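Local coordinates for protein beta-L-arabinobiosidase (Bacteroides thetaiotaomicron, PDB 5MQR) that probably hydrolyses glycosidic bonds in plant pectin as a gut bacterial beta-L-arabinobiosidase, with possible exo-alpha-sialidase activity, at residues Thr780-Trp785 with Ser824-Asn829; Lys831-Met836 with Met847-Arg852. All blocks are in the same frame, centred on the assembly; numbering follows the deposited sequence.

Interaction 1. Residues Thr780-Trp785 with Ser824-Asn829; sequences TEYQRW and SYMYGN
Y782 sends its ring out from helix 768-788 with CG anti to the backbone N (chi1 -172°), while M826, present as selenomethionine, bends at both chi2 and chi3 and brings its methyl CE over that ring. CE lies 3.4 Å from the centroid of the Y782 ring and only 10° off the ring normal, a CH-pi contact centred on the face. The SE of M826 stands further out and oblique to the same ring, 4.9 Å from its centroid, in a looser Met-aromatic approach. CE also rests against the aliphatic root of W785, with CE 3.6 Å from W785 CB, and SE sits obliquely beside the indole's five-membered ring. The methyl thus lies between the ring of Y782 and the CB of W785, residues one helical turn apart. N829, nearly a turn beyond M826, meets the Y782 ring at its edge through CB, 3.8 Å from Y782 CD2. Its amide has other work: ND2 is hydrogen-bonded to S752 O, and OD1 accepts from the backbone N of D756. These segments run roughly antiparallel at 145°, their axes 11.2 Å apart, too wide for backbones to touch, and a long flat tyrosine and a long, flexible methionine side chain suit the gap. No hydrogen bond crosses between them, and all four touching residues are buried. The contact therefore rests on dispersion: a polarisable chalcogen suits aromatic neighbours, and the slightly positive methyl hydrogens face the pi cloud of Y782, with N829's polar end satisfied elsewhere.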
ATOM      1  N   THR A 780     -44.364 -16.646  -1.506  1.00 33.68           N
ATOM      2  CA  THR A 780     -45.663 -16.080  -1.168  1.00 33.63           C
ATOM      3  C   THR A 780     -45.826 -14.682  -1.800  1.00 32.65           C
ATOM      4  O   THR A 780     -46.861 -14.390  -2.389  1.00 31.87           O
ATOM      5  CB  THR A 780     -45.874 -16.000   0.366  1.00 33.52           C
ATOM      6  OG1 THR A 780     -45.755 -17.312   0.921  1.00 33.54           O
ATOM      7  CG2 THR A 780     -47.283 -15.389   0.727  1.00 33.56           C
ATOM      8  N   GLU A 781     -44.797 -13.837  -1.682  1.00 31.59           N
ATOM      9  CA  GLU A 781     -44.835 -12.522  -2.331  1.00 30.83           C
ATOM     10  C   GLU A 781     -45.041 -12.640  -3.854  1.00 30.68           C
ATOM     11  O   GLU A 781     -45.941 -11.980  -4.420  1.00 30.39           O
ATOM     12  CB  GLU A 781     -43.567 -11.728  -2.033  1.00 29.94           C
ATOM     13  CG  GLU A 781     -43.517 -10.356  -2.678  1.00 29.18           C
ATOM     14  CD  GLU A 781     -42.245  -9.595  -2.356  1.00 28.71           C
ATOM     15  OE1 GLU A 781     -41.213 -10.228  -2.021  1.00 27.87           O
ATOM     16  OE2 GLU A 781     -42.284  -8.347  -2.471  1.00 28.49           O
ATOM     17  N   TYR A 782     -44.206 -13.465  -4.498  1.00 30.13           N
ATOM     18  CA  TYR A 782     -44.244 -13.637  -5.950  1.00 30.15           C
ATOM     19  C   TYR A 782     -45.648 -14.079  -6.409  1.00 31.19           C
ATOM     20  O   TYR A 782     -46.235 -13.477  -7.308  1.00 30.65           O
ATOM     21  CB  TYR A 782     -43.196 -14.654  -6.408  1.00 29.94           C
ATOM     22  CG  TYR A 782     -43.075 -14.716  -7.904  1.00 30.23           C
ATOM     23  CD1 TYR A 782     -44.016 -15.395  -8.677  1.00 30.74           C
ATOM     24  CD2 TYR A 782     -42.028 -14.076  -8.562  1.00 29.64           C
ATOM     25  CE1 TYR A 782     -43.905 -15.419 -10.054  1.00 31.12           C
ATOM     26  CE2 TYR A 782     -41.913 -14.112  -9.938  1.00 29.70           C
ATOM     27  CZ  TYR A 782     -42.847 -14.779 -10.678  1.00 30.24           C
ATOM     28  OH  TYR A 782     -42.727 -14.798 -12.050  1.00 30.74           O
ATOM     29  N   GLN A 783     -46.173 -15.118  -5.772  1.00 32.38           N
ATOM     30  CA  GLN A 783     -47.454 -15.696  -6.156  1.00 34.12           C
ATOM     31  C   GLN A 783     -48.619 -14.690  -6.022  1.00 33.46           C
ATOM     32  O   GLN A 783     -49.565 -14.747  -6.818  1.00 33.20           O
ATOM     33  CB  GLN A 783     -47.730 -17.002  -5.379  1.00 36.18           C
ATOM     34  CG  GLN A 783     -46.858 -18.178  -5.830  1.00 38.10           C
ATOM     35  CD  GLN A 783     -47.051 -19.429  -4.970  1.00 40.78           C
ATOM     36  OE1 GLN A 783     -48.140 -20.005  -4.926  1.00 44.05           O
ATOM     37  NE2 GLN A 783     -46.000 -19.859  -4.290  1.00 41.71           N
ATOM     38  N   ARG A 784     -48.524 -13.768  -5.053  1.00 32.17           N
ATOM     39  CA  ARG A 784     -49.543 -12.747  -4.859  1.00 32.17           C
ATOM     40  C   ARG A 784     -49.561 -11.826  -6.077  1.00 31.33           C
ATOM     41  O   ARG A 784     -50.620 -11.626  -6.676  1.00 30.80           O
ATOM     42  CB  ARG A 784     -49.337 -11.957  -3.549  1.00 32.20           C
ATOM     43  CG  ARG A 784     -50.353 -10.832  -3.364  1.00 32.75           C
ATOM     44  CD  ARG A 784     -50.217 -10.079  -2.044  1.00 32.74           C
ATOM     45  NE  ARG A 784     -48.846  -9.722  -1.676  1.00 32.42           N
ATOM     46  CZ  ARG A 784     -48.099  -8.787  -2.271  1.00 32.33           C
ATOM     47  NH1 ARG A 784     -48.540  -8.102  -3.323  1.00 32.73           N
ATOM     48  NH2 ARG A 784     -46.873  -8.550  -1.824  1.00 31.90           N
ATOM     49  N   TRP A 785     -48.394 -11.307  -6.461  1.00 30.03           N
ATOM     50  CA  TRP A 785     -48.308 -10.474  -7.664  1.00 30.01           C
ATOM     51  C   TRP A 785     -48.800 -11.197  -8.922  1.00 30.62           C
ATOM     52  O   TRP A 785     -49.526 -10.632  -9.731  1.00 29.99           O
ATOM     53  CB  TRP A 785     -46.878  -9.932  -7.874  1.00 29.17           C
ATOM     54  CG  TRP A 785     -46.521  -8.847  -6.905  1.00 28.55           C
ATOM     55  CD1 TRP A 785     -45.516  -8.867  -5.976  1.00 28.41           C
ATOM     56  CD2 TRP A 785     -47.173  -7.589  -6.761  1.00 28.35           C
ATOM     57  NE1 TRP A 785     -45.505  -7.686  -5.253  1.00 27.81           N
ATOM     58  CE2 TRP A 785     -46.501  -6.880  -5.731  1.00 27.92           C
ATOM     59  CE3 TRP A 785     -48.251  -6.978  -7.418  1.00 28.72           C
ATOM     60  CZ2 TRP A 785     -46.882  -5.603  -5.326  1.00 27.79           C
ATOM     61  CZ3 TRP A 785     -48.646  -5.688  -7.008  1.00 28.84           C
ATOM     62  CH2 TRP A 785     -47.951  -5.015  -5.968  1.00 28.24           C
ATOM     63  N   SER A 824     -40.049  -6.529 -15.796  1.00 27.74           N
ATOM     64  CA  SER A 824     -38.649  -6.817 -15.568  1.00 27.31           C
ATOM     65  C   SER A 824     -38.441  -7.258 -14.119  1.00 26.85           C
ATOM     66  O   SER A 824     -37.639  -8.147 -13.848  1.00 26.15           O
ATOM     67  CB  SER A 824     -37.798  -5.582 -15.861  1.00 26.79           C
ATOM     68  OG  SER A 824     -37.875  -5.217 -17.219  1.00 27.20           O
ATOM     69  N   TYR A 825     -39.151  -6.603 -13.199  1.00 26.57           N
ATOM     70  CA  TYR A 825     -39.038  -6.925 -11.792  1.00 26.66           C
ATOM     71  C   TYR A 825     -39.427  -8.393 -11.550  1.00 26.99           C
ATOM     72  O   TYR A 825     -38.754  -9.112 -10.810  1.00 26.60           O
ATOM     73  CB  TYR A 825     -39.939  -6.047 -10.905  1.00 26.53           C
ATOM     74  CG  TYR A 825     -39.745  -4.544 -10.904  1.00 25.81           C
ATOM     75  CD1 TYR A 825     -38.602  -3.926 -11.421  1.00 25.48           C
ATOM     76  CD2 TYR A 825     -40.709  -3.743 -10.326  1.00 25.90           C
ATOM     77  CE1 TYR A 825     -38.458  -2.549 -11.394  1.00 24.64           C
ATOM     78  CE2 TYR A 825     -40.573  -2.371 -10.279  1.00 25.54           C
ATOM     79  CZ  TYR A 825     -39.459  -1.772 -10.826  1.00 24.92           C
ATOM     80  OH  TYR A 825     -39.373  -0.399 -10.763  1.00 24.29           O
HETATM   81  N   MSE A 826     -40.513  -8.821 -12.171  1.00 27.95           N
HETATM   82  CA  MSE A 826     -41.012 -10.180 -11.980  1.00 28.68           C
HETATM   83  C   MSE A 826     -40.084 -11.136 -12.673  1.00 28.66           C
HETATM   84  O   MSE A 826     -39.794 -12.201 -12.112  1.00 28.30           O
HETATM   85  CB  MSE A 826     -42.456 -10.326 -12.411  1.00 29.88           C
HETATM   86  CG  MSE A 826     -43.380  -9.449 -11.544  1.00 30.27           C
HETATM   87 SE   MSE A 826     -43.372  -9.921  -9.640  1.00 30.60          SE
HETATM   88  CE  MSE A 826     -44.305 -11.644  -9.720  1.00 31.54           C
ATOM     89  N   TYR A 827     -39.565 -10.760 -13.852  1.00 28.08           N
ATOM     90  CA  TYR A 827     -38.488 -11.542 -14.474  1.00 28.15           C
ATOM     91  C   TYR A 827     -37.344 -11.770 -13.472  1.00 28.05           C
ATOM     92  O   TYR A 827     -36.930 -12.912 -13.229  1.00 28.38           O
ATOM     93  CB  TYR A 827     -37.936 -10.873 -15.742  1.00 27.56           C
ATOM     94  CG  TYR A 827     -36.687 -11.547 -16.221  1.00 27.14           C
ATOM     95  CD1 TYR A 827     -36.746 -12.741 -16.935  1.00 27.69           C
ATOM     96  CD2 TYR A 827     -35.432 -11.025 -15.917  1.00 26.35           C
ATOM     97  CE1 TYR A 827     -35.589 -13.392 -17.357  1.00 27.67           C
ATOM     98  CE2 TYR A 827     -34.274 -11.667 -16.337  1.00 26.59           C
ATOM     99  CZ  TYR A 827     -34.353 -12.844 -17.053  1.00 27.30           C
ATOM    100  OH  TYR A 827     -33.198 -13.462 -17.453  1.00 27.83           O
ATOM    101  N   GLY A 828     -36.842 -10.670 -12.913  1.00 27.58           N
ATOM    102  CA  GLY A 828     -35.780 -10.689 -11.914  1.00 27.08           C
ATOM    103  C   GLY A 828     -36.089 -11.544 -10.695  1.00 27.56           C
ATOM    104  O   GLY A 828     -35.224 -12.309 -10.240  1.00 27.77           O
ATOM    105  N   ASN A 829     -37.318 -11.435 -10.180  1.00 27.58           N
ATOM    106  CA  ASN A 829     -37.723 -12.204  -8.989  1.00 27.87           C
ATOM    107  C   ASN A 829     -37.790 -13.683  -9.292  1.00 28.21           C
ATOM    108  O   ASN A 829     -37.315 -14.508  -8.510  1.00 27.76           O
ATOM    109  CB  ASN A 829     -39.078 -11.756  -8.453  1.00 28.16           C
ATOM    110  CG  ASN A 829     -39.055 -10.364  -7.876  1.00 27.56           C
ATOM    111  OD1 ASN A 829     -38.036  -9.898  -7.360  1.00 26.74           O
ATOM    112  ND2 ASN A 829     -40.197  -9.693  -7.946  1.00 27.85           N
TER

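Interaction 2. Residues Lys831-Met836 with Met847-Arg852; sequences KALSIM and MRYGMR
S834 OG is hydrogen-bonded to A846 O, just ahead of the segment 847-852, and comes to rest beside the backbone of G850, where OG is 3.6 Å from G850 N. The hydroxyl reaches across because it stands anti to its own backbone N (chi1 -174°). G850 suits this place by lacking a side chain: a CB there would come about 3.2 Å from S834 OG, which is tight. Small residues let the axes close to 7.5 Å, and S834 CA lies 4.9 Å from Y849 CA. Beside this close approach Y849 CB packs on S834 N, and the phenol ring turns along the flank of helix 820-839 to meet L833. The leucine puts CB over one face of the ring, 4.0 Å from its centroid and 22° off the normal, and its branch CD1 touches Y849 CE1 at 3.7 Å. The opposite face is covered by the guanidinium of R852, with NH1 above the ring centre and NE in a salt bridge to E786. Were Y849 replaced by an alanine, L833 and the R852 guanidinium would probably lose the flat surface between them, leaving a gap there. Running at 157° to each other, with only a short link between helices 820-839 and 843-864, the two segments form an antiparallel helical hairpin, consistent with the (alpha/alpha)6 barrel of six-hairpin glycosidases.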
ATOM      1  N   LYS A 831     -36.138 -15.208 -11.764  1.00 30.37           N
ATOM      2  CA  LYS A 831     -34.783 -15.695 -11.994  1.00 30.88           C
ATOM      3  C   LYS A 831     -34.089 -15.952 -10.653  1.00 29.96           C
ATOM      4  O   LYS A 831     -33.428 -16.969 -10.479  1.00 30.32           O
ATOM      5  CB  LYS A 831     -33.957 -14.687 -12.793  1.00 32.06           C
ATOM      6  CG  LYS A 831     -32.974 -15.321 -13.766  1.00 34.42           C
ATOM      7  CD  LYS A 831     -31.641 -14.592 -13.891  1.00 35.56           C
ATOM      8  CE  LYS A 831     -31.750 -13.076 -14.095  1.00 36.29           C
ATOM      9  NZ  LYS A 831     -30.377 -12.490 -13.977  1.00 36.45           N
ATOM     10  N   ALA A 832     -34.264 -15.027  -9.713  1.00 28.65           N
ATOM     11  CA  ALA A 832     -33.628 -15.113  -8.401  1.00 28.17           C
ATOM     12  C   ALA A 832     -34.186 -16.280  -7.599  1.00 28.81           C
ATOM     13  O   ALA A 832     -33.429 -16.985  -6.945  1.00 29.12           O
ATOM     14  CB  ALA A 832     -33.789 -13.810  -7.633  1.00 27.07           C
ATOM     15  N   LEU A 833     -35.499 -16.482  -7.656  1.00 28.88           N
ATOM     16  CA  LEU A 833     -36.109 -17.598  -6.955  1.00 29.69           C
ATOM     17  C   LEU A 833     -35.697 -18.943  -7.555  1.00 30.38           C
ATOM     18  O   LEU A 833     -35.579 -19.900  -6.822  1.00 31.05           O
ATOM     19  CB  LEU A 833     -37.643 -17.459  -6.894  1.00 29.84           C
ATOM     20  CG  LEU A 833     -38.142 -16.530  -5.777  1.00 29.26           C
ATOM     21  CD1 LEU A 833     -39.545 -16.036  -6.060  1.00 29.36           C
ATOM     22  CD2 LEU A 833     -38.114 -17.232  -4.427  1.00 29.44           C
ATOM     23  N   SER A 834     -35.463 -19.010  -8.867  1.00 30.40           N
ATOM     24  CA  SER A 834     -34.933 -20.218  -9.491  1.00 31.23           C
ATOM     25  C   SER A 834     -33.571 -20.582  -8.923  1.00 31.23           C
ATOM     26  O   SER A 834     -33.349 -21.717  -8.488  1.00 31.07           O
ATOM     27  CB  SER A 834     -34.818 -20.064 -11.007  1.00 31.52           C
ATOM     28  OG  SER A 834     -34.425 -21.292 -11.598  1.00 32.17           O
ATOM     29  N   ILE A 835     -32.672 -19.601  -8.925  1.00 31.12           N
ATOM     30  CA  ILE A 835     -31.349 -19.749  -8.293  1.00 31.18           C
ATOM     31  C   ILE A 835     -31.477 -20.165  -6.819  1.00 31.86           C
ATOM     32  O   ILE A 835     -30.785 -21.069  -6.394  1.00 32.11           O
ATOM     33  CB  ILE A 835     -30.481 -18.488  -8.479  1.00 30.09           C
ATOM     34  CG1 ILE A 835     -30.036 -18.371  -9.946  1.00 29.86           C
ATOM     35  CG2 ILE A 835     -29.258 -18.502  -7.559  1.00 29.73           C
ATOM     36  CD1 ILE A 835     -29.584 -16.984 -10.360  1.00 29.14           C
HETATM   37  N   MSE A 836     -32.393 -19.568  -6.066  1.00 32.86           N
HETATM   38  CA  MSE A 836     -32.603 -19.974  -4.663  1.00 34.61           C
HETATM   39  C   MSE A 836     -33.107 -21.388  -4.527  1.00 34.65           C
HETATM   40  O   MSE A 836     -32.859 -22.030  -3.518  1.00 33.88           O
HETATM   41  CB  MSE A 836     -33.526 -19.015  -3.893  1.00 36.69           C
HETATM   42  CG  MSE A 836     -32.807 -17.677  -3.728  1.00 38.07           C
HETATM   43 SE   MSE A 836     -33.897 -16.373  -2.723  1.00 42.39          SE
HETATM   44  CE  MSE A 836     -34.491 -15.218  -4.197  1.00 42.37           C
HETATM   45  N   MSE A 847     -37.003 -25.220 -11.492  1.00 33.38           N
HETATM   46  CA  MSE A 847     -37.670 -25.275 -12.791  1.00 34.15           C
HETATM   47  C   MSE A 847     -38.919 -24.427 -12.828  1.00 33.26           C
HETATM   48  O   MSE A 847     -39.088 -23.664 -13.757  1.00 32.48           O
HETATM   49  CB  MSE A 847     -38.021 -26.712 -13.167  1.00 36.28           C
HETATM   50  CG  MSE A 847     -38.637 -26.872 -14.566  1.00 38.04           C
HETATM   51 SE   MSE A 847     -37.459 -26.022 -15.907  1.00 39.84          SE
HETATM   52  CE  MSE A 847     -35.783 -26.998 -15.616  1.00 39.39           C
ATOM     53  N   ARG A 848     -39.804 -24.556 -11.835  1.00 32.91           N
ATOM     54  CA  ARG A 848     -41.034 -23.726 -11.768  1.00 32.76           C
ATOM     55  C   ARG A 848     -40.754 -22.226 -11.983  1.00 31.84           C
ATOM     56  O   ARG A 848     -41.455 -21.562 -12.757  1.00 31.80           O
ATOM     57  CB  ARG A 848     -41.788 -23.906 -10.443  1.00 32.49           C
ATOM     58  CG  ARG A 848     -42.740 -25.083 -10.413  1.00 33.49           C
ATOM     59  CD  ARG A 848     -43.446 -25.212  -9.071  1.00 33.39           C
ATOM     60  NE  ARG A 848     -42.602 -25.831  -8.049  1.00 33.40           N
ATOM     61  CZ  ARG A 848     -42.339 -27.142  -7.945  1.00 34.04           C
ATOM     62  NH1 ARG A 848     -42.825 -28.025  -8.812  1.00 34.71           N
ATOM     63  NH2 ARG A 848     -41.555 -27.569  -6.961  1.00 34.09           N
ATOM     64  N   TYR A 849     -39.730 -21.710 -11.325  1.00 30.92           N
ATOM     65  CA  TYR A 849     -39.419 -20.291 -11.428  1.00 30.91           C
ATOM     66  C   TYR A 849     -38.533 -19.945 -12.623  1.00 30.80           C
ATOM     67  O   TYR A 849     -38.631 -18.839 -13.126  1.00 30.18           O
ATOM     68  CB  TYR A 849     -38.835 -19.754 -10.112  1.00 30.54           C
ATOM     69  CG  TYR A 849     -39.907 -19.558  -9.078  1.00 31.30           C
ATOM     70  CD1 TYR A 849     -40.654 -18.389  -9.050  1.00 31.76           C
ATOM     71  CD2 TYR A 849     -40.209 -20.551  -8.156  1.00 32.37           C
ATOM     72  CE1 TYR A 849     -41.664 -18.197  -8.111  1.00 32.53           C
ATOM     73  CE2 TYR A 849     -41.224 -20.386  -7.217  1.00 33.12           C
ATOM     74  CZ  TYR A 849     -41.948 -19.206  -7.194  1.00 33.26           C
ATOM     75  OH  TYR A 849     -42.947 -19.031  -6.268  1.00 34.46           O
ATOM     76  N   GLY A 850     -37.681 -20.869 -13.065  1.00 31.39           N
ATOM     77  CA  GLY A 850     -36.903 -20.707 -14.287  1.00 31.95           C
ATOM     78  C   GLY A 850     -37.804 -20.638 -15.515  1.00 33.36           C
ATOM     79  O   GLY A 850     -37.552 -19.856 -16.414  1.00 33.19           O
HETATM   80  N   MSE A 851     -38.863 -21.446 -15.543  1.00 34.99           N
HETATM   81  CA  MSE A 851     -39.891 -21.362 -16.586  1.00 36.59           C
HETATM   82  C   MSE A 851     -40.596 -20.037 -16.597  1.00 35.64           C
HETATM   83  O   MSE A 851     -40.904 -19.531 -17.673  1.00 35.02           O
HETATM   84  CB  MSE A 851     -41.016 -22.361 -16.382  1.00 39.06           C
HETATM   85  CG  MSE A 851     -40.600 -23.784 -16.688  1.00 41.95           C
HETATM   86 SE   MSE A 851     -40.210 -24.068 -18.595  1.00 45.70          SE
HETATM   87  CE  MSE A 851     -41.857 -23.395 -19.459  1.00 45.75           C
ATOM     88  N   ARG A 852     -40.901 -19.496 -15.413  1.00 34.80           N
ATOM     89  CA  ARG A 852     -41.540 -18.173 -15.313  1.00 34.70           C
ATOM     90  C   ARG A 852     -40.635 -17.071 -15.851  1.00 33.56           C
ATOM     91  O   ARG A 852     -41.105 -16.143 -16.513  1.00 32.59           O
ATOM     92  CB  ARG A 852     -41.940 -17.838 -13.882  1.00 34.45           C
ATOM     93  CG  ARG A 852     -43.128 -18.627 -13.384  1.00 35.72           C
ATOM     94  CD  ARG A 852     -43.190 -18.439 -11.893  1.00 36.14           C
ATOM     95  NE  ARG A 852     -44.475 -18.791 -11.322  1.00 37.29           N
ATOM     96  CZ  ARG A 852     -44.722 -19.802 -10.488  1.00 38.94           C
ATOM     97  NH1 ARG A 852     -43.776 -20.666 -10.094  1.00 39.48           N
ATOM     98  NH2 ARG A 852     -45.965 -19.961 -10.043  1.00 39.87           N
TER

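How the interactions relate
Helix 820-839 serves both contacts: its 824-829 part meets helix 768-788 in interaction 1, and its 831-836 part meets helix 843-864 in interaction 2. The centres of the two interactions are about 10 Å apart, and Y782 joins them. Its ring packs edge-to-face with that of Y849, Y782 CD1 lying 3.7 Å from Y849 CE1. Y782 CE1 is also 3.6 Å from R852 CD, and Y782 CB is 3.9 Å from L833 CD1, so that side chains of three helices pack against one another around Y782. A bound HEPES molecule lies about 10 Å from the side chain of W785, so interaction 1 approaches that ligand without the indole touching it.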